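Local coordinates for aminotransferase class-III (Ochrobactrum anthropi, PDB 5GHG), which probably transfers amino groups between amines and carbonyl compounds as a pyridoxal-phosphate-dependent omega-transaminase, here holding its cofactor in the aminated pyridoxamine form, at residues B[183-188]-B[371-376]. The protein carries 1 engineered substitution. Numbering follows the deposited sequence.
Sequences CPHFYR and VGEVRG
His-185 donates from NE2 to OE1 of Glu-373 (2.9 Å, N-H...O angle 169°), a histidine-carboxylate hydrogen bond joining two parts of this class-III aminotransferase fold: the loop and short helix after strand 178-181, which ends one mixed sheet, and strand 371-377, outermost in this chain in the other. Ring and carboxylate lie 20° apart, nearly coplanar, and the imidazole meets the syn lone pair of OE1. The same oxygen receives Arg-375 NH1 on its anti side at 2.7 Å, a salt bridge, so two donors grip one atom. The guanidinium plane of Arg-375 is steeply inclined to the imidazole, whose NE2 comes over its face near the rim, 3.1 Å above the plane, without a hydrogen bond to NH1. Glu-384 also pairs with Arg-375 NH1, which probably balances the charge in this dense, buried half.

Towards Tyr-187 the contact becomes partly exposed and rests on van der Waals and CH-pi contacts and one water. Glu-373 CB lies nearly centred over the tyrosine ring, 4.0 Å from its centroid. With CG anti to the backbone N (chi1 177°), the phenol extends past the glutamate to Gly-372, where OH approaches CA at 3.4 Å; the backbones of Gly-372 and Glu-373 both pair with Glu-384 of strand 380-385, a classic beta bulge. An alanine in place of Glu-373 would retain CB but is likely to leave His-185 NE2 without its acceptor and Arg-375 NH1 with just Glu-384 of its two carboxylates. On the helix side, a water donates to Glu-373 OE2 at 2.7 Å and accepts from Tyr-187 N at 3.0 Å.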
ATOM      1  N   CYS B 183     -19.112   3.449  18.953  1.00  5.08           N
ATOM      2  CA  CYS B 183     -19.724   3.305  17.629  1.00  5.39           C
ATOM      3  C   CYS B 183     -21.100   3.981  17.614  1.00  4.56           C
ATOM      4  O   CYS B 183     -21.942   3.652  18.450  1.00  6.33           O
ATOM      5  CB  CYS B 183     -19.885   1.836  17.266  1.00  6.40           C
ATOM      6  SG  CYS B 183     -20.731   1.619  15.685  1.00 13.48           S
ATOM      7  N   PRO B 184     -21.378   4.896  16.644  1.00  4.37           N
ATOM      8  CA  PRO B 184     -22.684   5.574  16.600  1.00  5.32           C
ATOM      9  C   PRO B 184     -23.769   4.754  15.919  1.00  4.38           C
ATOM     10  O   PRO B 184     -24.384   5.185  14.946  1.00  7.55           O
ATOM     11  CB  PRO B 184     -22.361   6.878  15.852  1.00  5.66           C
ATOM     12  CG  PRO B 184     -21.224   6.534  14.973  1.00  8.46           C
ATOM     13  CD  PRO B 184     -20.436   5.442  15.645  1.00  7.04           C
ATOM     14  N   HIS B 185     -24.019   3.546  16.432  1.00  3.98           N
ATOM     15  CA  HIS B 185     -25.022   2.645  15.859  1.00  4.11           C
ATOM     16  C   HIS B 185     -26.199   2.530  16.824  1.00  3.49           C
ATOM     17  O   HIS B 185     -26.159   1.743  17.769  1.00  3.56           O
ATOM     18  CB  HIS B 185     -24.447   1.261  15.566  1.00  4.22           C
ATOM     19  CG  HIS B 185     -25.385   0.389  14.775  1.00  5.03           C
ATOM     20  ND1 HIS B 185     -25.193  -0.961  14.621  1.00  4.32           N
ATOM     21  CD2 HIS B 185     -26.527   0.683  14.108  1.00  5.47           C
ATOM     22  CE1 HIS B 185     -26.161  -1.461  13.881  1.00  6.61           C
ATOM     23  NE2 HIS B 185     -26.983  -0.487  13.555  1.00  5.58           N
ATOM     24  N   PHE B 186     -27.249   3.307  16.567  1.00  4.37           N
ATOM     25  CA  PHE B 186     -28.354   3.419  17.519  1.00  5.05           C
ATOM     26  C   PHE B 186     -29.020   2.062  17.768  1.00  6.54           C
ATOM     27  O   PHE B 186     -29.316   1.702  18.914  1.00  5.28           O
ATOM     28  CB  PHE B 186     -29.356   4.451  17.006  1.00  6.93           C
ATOM     29  CG  PHE B 186     -30.537   4.663  17.906  1.00  8.14           C
ATOM     30  CD1 PHE B 186     -30.366   5.033  19.227  1.00  6.58           C
ATOM     31  CD2 PHE B 186     -31.830   4.531  17.404  1.00 10.67           C
ATOM     32  CE1 PHE B 186     -31.463   5.248  20.059  1.00  8.71           C
ATOM     33  CE2 PHE B 186     -32.940   4.750  18.232  1.00 10.50           C
ATOM     34  CZ  PHE B 186     -32.743   5.105  19.566  1.00  8.38           C
ATOM     35  N   TYR B 187     -29.239   1.291  16.707  1.00  6.08           N
ATOM     36  CA  TYR B 187     -29.889  -0.012  16.842  1.00  7.13           C
ATOM     37  C   TYR B 187     -29.135  -0.941  17.786  1.00  6.36           C
ATOM     38  O   TYR B 187     -29.749  -1.737  18.503  1.00  6.27           O
ATOM     39  CB  TYR B 187     -30.022  -0.649  15.446  1.00  5.89           C
ATOM     40  CG  TYR B 187     -30.624  -2.043  15.430  1.00  8.15           C
ATOM     41  CD1 TYR B 187     -31.972  -2.238  15.707  1.00  9.07           C
ATOM     42  CD2 TYR B 187     -29.857  -3.150  15.089  1.00  6.74           C
ATOM     43  CE1 TYR B 187     -32.536  -3.517  15.673  1.00  7.57           C
ATOM     44  CE2 TYR B 187     -30.411  -4.426  15.052  1.00  7.66           C
ATOM     45  CZ  TYR B 187     -31.747  -4.602  15.343  1.00  8.04           C
ATOM     46  OH  TYR B 187     -32.304  -5.856  15.314  1.00  8.08           O
ATOM     47  N   ARG B 188     -27.809  -0.890  17.768  1.00  5.32           N
ATOM     48  CA  ARG B 188     -27.009  -1.786  18.604  1.00  6.00           C
ATOM     49  C   ARG B 188     -26.511  -1.154  19.902  1.00  8.54           C
ATOM     50  O   ARG B 188     -26.061  -1.873  20.787  1.00  9.38           O
ATOM     51  CB  ARG B 188     -25.802  -2.311  17.808  1.00  8.40           C
ATOM     52  CG  ARG B 188     -26.157  -3.422  16.799  1.00  8.72           C
ATOM     53  CD  ARG B 188     -26.522  -4.704  17.526  1.00 11.30           C
ATOM     54  NE  ARG B 188     -27.171  -5.681  16.658  1.00 10.71           N
ATOM     55  CZ  ARG B 188     -27.791  -6.781  17.107  1.00 11.10           C
ATOM     56  NH1 ARG B 188     -27.831  -7.025  18.406  1.00  8.93           N
ATOM     57  NH2 ARG B 188     -28.378  -7.617  16.265  1.00  8.57           N
ATOM     58  N   VAL B 371     -35.642  -9.530   9.390  1.00  5.63           N
ATOM     59  CA  VAL B 371     -34.973  -8.243   9.204  1.00  6.62           C
ATOM     60  C   VAL B 371     -35.044  -7.476  10.537  1.00  7.39           C
ATOM     61  O   VAL B 371     -36.128  -7.099  10.987  1.00  7.12           O
ATOM     62  CB  VAL B 371     -35.574  -7.460   8.059  1.00  4.83           C
ATOM     63  CG1 VAL B 371     -35.030  -6.020   8.048  1.00  4.77           C
ATOM     64  CG2 VAL B 371     -35.258  -8.144   6.717  1.00  4.69           C
ATOM     65  N   GLY B 372     -33.890  -7.247  11.159  1.00  7.40           N
ATOM     66  CA  GLY B 372     -33.845  -6.471  12.379  1.00  5.32           C
ATOM     67  C   GLY B 372     -33.818  -4.982  12.111  1.00  7.29           C
ATOM     68  O   GLY B 372     -34.480  -4.207  12.806  1.00  5.22           O
ATOM     69  N   GLU B 373     -33.046  -4.565  11.106  1.00  5.58           N
ATOM     70  CA  GLU B 373     -32.953  -3.145  10.743  1.00  5.36           C
ATOM     71  C   GLU B 373     -32.575  -3.009   9.289  1.00  5.65           C
ATOM     72  O   GLU B 373     -31.725  -3.752   8.781  1.00  5.24           O
ATOM     73  CB  GLU B 373     -31.879  -2.428  11.592  1.00  5.39           C
ATOM     74  CG  GLU B 373     -31.705  -0.954  11.218  1.00  5.98           C
ATOM     75  CD  GLU B 373     -30.664  -0.229  12.069  1.00  6.96           C
ATOM     76  OE1 GLU B 373     -29.547  -0.766  12.250  1.00  8.06           O
ATOM     77  OE2 GLU B 373     -30.958   0.865  12.570  1.00 12.15           O
ATOM     78  N   VAL B 374     -33.178  -2.032   8.623  1.00  4.12           N
ATOM     79  CA  VAL B 374     -32.692  -1.537   7.343  1.00  5.69           C
ATOM     80  C   VAL B 374     -32.137  -0.141   7.592  1.00  5.11           C
ATOM     81  O   VAL B 374     -32.819   0.697   8.176  1.00  4.97           O
ATOM     82  CB  VAL B 374     -33.814  -1.520   6.284  1.00  5.98           C
ATOM     83  CG1 VAL B 374     -33.301  -0.957   4.966  1.00  4.37           C
ATOM     84  CG2 VAL B 374     -34.400  -2.923   6.120  1.00  6.69           C
ATOM     85  N   ARG B 375     -30.897   0.099   7.169  1.00  3.65           N
ATOM     86  CA  ARG B 375     -30.264   1.404   7.310  1.00  4.82           C
ATOM     87  C   ARG B 375     -29.510   1.748   6.025  1.00  6.25           C
ATOM     88  O   ARG B 375     -29.113   0.864   5.268  1.00  3.94           O
ATOM     89  CB  ARG B 375     -29.314   1.421   8.516  1.00  6.05           C
ATOM     90  CG  ARG B 375     -28.316   0.272   8.545  1.00  3.57           C
ATOM     91  CD  ARG B 375     -27.481   0.292   9.828  1.00  3.84           C
ATOM     92  NE  ARG B 375     -26.463  -0.780   9.814  1.00  4.28           N
ATOM     93  CZ  ARG B 375     -26.606  -1.969  10.382  1.00  4.06           C
ATOM     94  NH1 ARG B 375     -27.742  -2.285  11.005  1.00  4.36           N
ATOM     95  NH2 ARG B 375     -25.644  -2.864  10.295  1.00  5.07           N
ATOM     96  N   GLY B 376     -29.319   3.038   5.773  1.00  4.45           N
ATOM     97  CA  GLY B 376     -28.633   3.452   4.571  1.00  4.07           C
ATOM     98  C   GLY B 376     -28.977   4.876   4.172  1.00  7.12           C
ATOM     99  O   GLY B 376     -29.965   5.459   4.614  1.00  5.45           O
TER
HETATM  100  O   HOH W   1     -29.345   2.519  13.920  1.00  7.78           O